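Local atomic coordinates of PHOX (Pseudomonas fluorescens, PDB entry 4A9V), a protein that hydrolyses phosphate monoesters as an alkaline phosphatase, using a cofactor of iron and calcium ions held in a beta-propeller. Residues V62-N67 and S120-Q125. Sequence-based numbering, arbitrary orientation.
Sequences VQFGDN and SVIEVQ
Phe64 and Ser120 make most of this small, buried contact. The ring of Phe64 meets Ser120 obliquely along its CD1-CE1 side. CD1 of Phe64 lies 3.5 Å from CB of Ser120, and CE1 of Phe64 is just as near that carbon. The Phe64 ring carbon CG is anti to the backbone N (chi1 -164°), which swings the ring over to the strand. Further along, methyl CG2 of Ile122 approaches the same CD1 of Phe64 at 4.4 Å, a looser apolar touch.

The hydroxyl of Ser120 provides the polar link. The backbone N of Gly65 donates a nearly straight hydrogen bond to OG of Ser120, 3.3 Å long with an angle of 169° at the hydrogen. The same OG is also hydrogen-bonded to Asn89 OD1, so two partners fix its rotation. Ile87 of strand 82-89 and Ile36 of strand 30-37 also touch the Phe64 side chain. Cutting Phe64 back to an alanine is likely to open a gap beside Ser120 CB and Ile122 CG2 and leave the two isoleucines without their aromatic neighbour.

Residues 62-67 thus run into strand 68-76 over one face of the sheet, at Ser120 and Ile122 of strand 118-127. The latter is an inner strand of a four-stranded antiparallel sheet, and Phe64 lies between that sheet and strand 30-37 of another, touching side chains of both. Such packing, with one backbone-to-hydroxyl bond, is consistent with the interface between neighbouring blades of the beta-propeller.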
ATOM      1  N   VAL A  62       8.185 -20.354  -5.436  1.00  7.85           N
ATOM      2  CA  VAL A  62       9.558 -20.185  -4.954  1.00  8.54           C
ATOM      3  C   VAL A  62      10.319 -19.125  -5.757  1.00  7.82           C
ATOM      4  O   VAL A  62      11.547 -19.056  -5.709  1.00  8.41           O
ATOM      5  CB  VAL A  62      10.349 -21.519  -4.942  1.00  8.94           C
ATOM      6  CG1 VAL A  62       9.744 -22.479  -3.928  1.00 10.82           C
ATOM      7  CG2 VAL A  62      10.410 -22.150  -6.324  1.00  9.63           C
ATOM      8  N   GLN A  63       9.568 -18.263  -6.438  1.00  7.59           N
ATOM      9  CA  GLN A  63      10.122 -17.147  -7.198  1.00  7.91           C
ATOM     10  C   GLN A  63       9.542 -15.841  -6.671  1.00  7.29           C
ATOM     11  O   GLN A  63       8.424 -15.803  -6.166  1.00  7.99           O
ATOM     12  CB  GLN A  63       9.774 -17.284  -8.687  1.00  7.77           C
ATOM     13  CG  GLN A  63      10.514 -18.417  -9.378  1.00  8.39           C
ATOM     14  CD  GLN A  63       9.884 -18.828 -10.695  1.00  8.49           C
ATOM     15  OE1 GLN A  63       8.679 -18.643 -10.929  1.00  8.79           O
ATOM     16  NE2 GLN A  63      10.679 -19.474 -11.533  1.00  9.73           N
ATOM     17  N   PHE A  64      10.320 -14.773  -6.794  1.00  7.28           N
ATOM     18  CA  PHE A  64       9.840 -13.437  -6.487  1.00  7.02           C
ATOM     19  C   PHE A  64       8.481 -13.224  -7.156  1.00  6.98           C
ATOM     20  O   PHE A  64       8.290 -13.554  -8.325  1.00  7.09           O
ATOM     21  CB  PHE A  64      10.851 -12.399  -6.978  1.00  7.16           C
ATOM     22  CG  PHE A  64      10.651 -11.029  -6.398  1.00  6.87           C
ATOM     23  CD1 PHE A  64      10.999 -10.768  -5.082  1.00  8.50           C
ATOM     24  CD2 PHE A  64      10.191  -9.993  -7.186  1.00  7.54           C
ATOM     25  CE1 PHE A  64      10.869  -9.500  -4.558  1.00  9.17           C
ATOM     26  CE2 PHE A  64      10.054  -8.718  -6.668  1.00  8.84           C
ATOM     27  CZ  PHE A  64      10.386  -8.472  -5.348  1.00  9.26           C
ATOM     28  N   GLY A  65       7.535 -12.685  -6.395  1.00  6.99           N
ATOM     29  CA  GLY A  65       6.173 -12.529  -6.874  1.00  7.36           C
ATOM     30  C   GLY A  65       6.046 -11.403  -7.875  1.00  6.38           C
ATOM     31  O   GLY A  65       7.025 -10.746  -8.247  1.00  7.02           O
ATOM     32  N   ASP A  66       4.821 -11.219  -8.357  1.00  7.16           N
ATOM     33  CA  ASP A  66       4.529 -10.249  -9.403  1.00  7.12           C
ATOM     34  C   ASP A  66       4.134  -8.903  -8.790  1.00  7.06           C
ATOM     35  O   ASP A  66       3.909  -8.785  -7.583  1.00  7.13           O
ATOM     36  CB  ASP A  66       3.416 -10.798 -10.307  1.00  7.72           C
ATOM     37  CG  ASP A  66       3.485 -10.274 -11.739  1.00  9.22           C
ATOM     38  OD1 ASP A  66       4.269  -9.335 -12.007  1.00  8.83           O
ATOM     39  OD2 ASP A  66       2.715 -10.793 -12.581  1.00 10.08           O
ATOM     40  N   ASN A  67       4.102  -7.878  -9.630  1.00  6.89           N
ATOM     41  CA  ASN A  67       3.612  -6.559  -9.268  1.00  6.91           C
ATOM     42  C   ASN A  67       4.035  -6.129  -7.864  1.00  6.87           C
ATOM     43  O   ASN A  67       3.208  -5.773  -7.024  1.00  6.70           O
ATOM     44  CB  ASN A  67       2.105  -6.458  -9.507  1.00  7.22           C
ATOM     45  CG  ASN A  67       1.765  -6.452 -10.988  1.00  7.81           C
ATOM     46  OD1 ASN A  67       2.634  -6.231 -11.832  1.00  8.65           O
ATOM     47  ND2 ASN A  67       0.503  -6.688 -11.315  1.00  9.00           N
ATOM     48  N   SER A 120       7.356 -11.317  -0.648  1.00  6.27           N
ATOM     49  CA  SER A 120       8.671 -11.918  -0.862  1.00  6.36           C
ATOM     50  C   SER A 120       9.639 -11.324   0.156  1.00  6.69           C
ATOM     51  O   SER A 120       9.836 -10.112   0.188  1.00  7.27           O
ATOM     52  CB  SER A 120       9.167 -11.588  -2.268  1.00  7.13           C
ATOM     53  OG  SER A 120       8.309 -12.098  -3.260  1.00  7.44           O
ATOM     54  N   VAL A 121      10.196 -12.171   1.018  1.00  6.96           N
ATOM     55  CA  VAL A 121      11.267 -11.763   1.921  1.00  7.50           C
ATOM     56  C   VAL A 121      12.596 -12.159   1.295  1.00  6.93           C
ATOM     57  O   VAL A 121      12.753 -13.298   0.847  1.00  7.61           O
ATOM     58  CB  VAL A 121      11.141 -12.438   3.303  1.00  7.78           C
ATOM     59  CG1 VAL A 121      12.246 -11.962   4.236  1.00  8.27           C
ATOM     60  CG2 VAL A 121       9.775 -12.173   3.910  1.00  9.53           C
ATOM     61  N   ILE A 122      13.498 -11.187   1.177  1.00  6.73           N
ATOM     62  CA  ILE A 122      14.802 -11.421   0.571  1.00  7.41           C
ATOM     63  C   ILE A 122      15.917 -10.851   1.429  1.00  7.04           C
ATOM     64  O   ILE A 122      15.731  -9.858   2.128  1.00  8.25           O
ATOM     65  CB  ILE A 122      14.892 -10.831  -0.851  1.00  7.33           C
ATOM     66  CG1 ILE A 122      14.798  -9.301  -0.839  1.00  8.28           C
ATOM     67  CG2 ILE A 122      13.834 -11.453  -1.754  1.00  8.44           C
ATOM     68  CD1 ILE A 122      15.035  -8.676  -2.200  1.00 10.23           C
ATOM     69  N   GLU A 123      17.088 -11.476   1.361  1.00  6.95           N
ATOM     70  CA  GLU A 123      18.305 -10.888   1.885  1.00  7.48           C
ATOM     71  C   GLU A 123      19.001 -10.074   0.811  1.00  7.64           C
ATOM     72  O   GLU A 123      19.108 -10.505  -0.343  1.00  8.10           O
ATOM     73  CB  GLU A 123      19.246 -11.973   2.411  1.00  8.57           C
ATOM     74  CG  GLU A 123      20.537 -11.383   2.960  1.00  9.41           C
ATOM     75  CD  GLU A 123      21.506 -12.390   3.537  1.00 11.14           C
ATOM     76  OE1 GLU A 123      21.070 -13.469   3.981  1.00 12.85           O
ATOM     77  OE2 GLU A 123      22.684 -12.014   3.697  1.00 15.01           O
ATOM     78  N   VAL A 124      19.516  -8.915   1.216  1.00  7.09           N
ATOM     79  CA  VAL A 124      20.427  -8.143   0.391  1.00  7.74           C
ATOM     80  C   VAL A 124      21.738  -7.938   1.141  1.00  8.02           C
ATOM     81  O   VAL A 124      21.772  -7.892   2.374  1.00  8.29           O
ATOM     82  CB  VAL A 124      19.809  -6.790  -0.030  1.00  8.35           C
ATOM     83  CG1 VAL A 124      18.618  -7.032  -0.939  1.00  9.18           C
ATOM     84  CG2 VAL A 124      19.393  -5.963   1.175  1.00  8.71           C
ATOM     85  N   GLN A 125      22.826  -7.854   0.390  1.00  8.17           N
ATOM     86  CA  GLN A 125      24.151  -7.671   0.961  1.00  8.90           C
ATOM     87  C   GLN A 125      24.859  -6.594   0.165  1.00  9.37           C
ATOM     88  O   GLN A 125      24.716  -6.509  -1.056  1.00 10.35           O
ATOM     89  CB  GLN A 125      24.957  -8.971   0.888  1.00 12.08           C
ATOM     90  CG  GLN A 125      24.731  -9.930   2.045  1.00 18.81           C
ATOM     91  CD  GLN A 125      25.560 -11.198   1.925  1.00 24.23           C
ATOM     92  OE1 GLN A 125      26.481 -11.273   1.109  1.00 22.99           O
ATOM     93  NE2 GLN A 125      25.152 -12.243   2.642  1.00 19.27           N
TER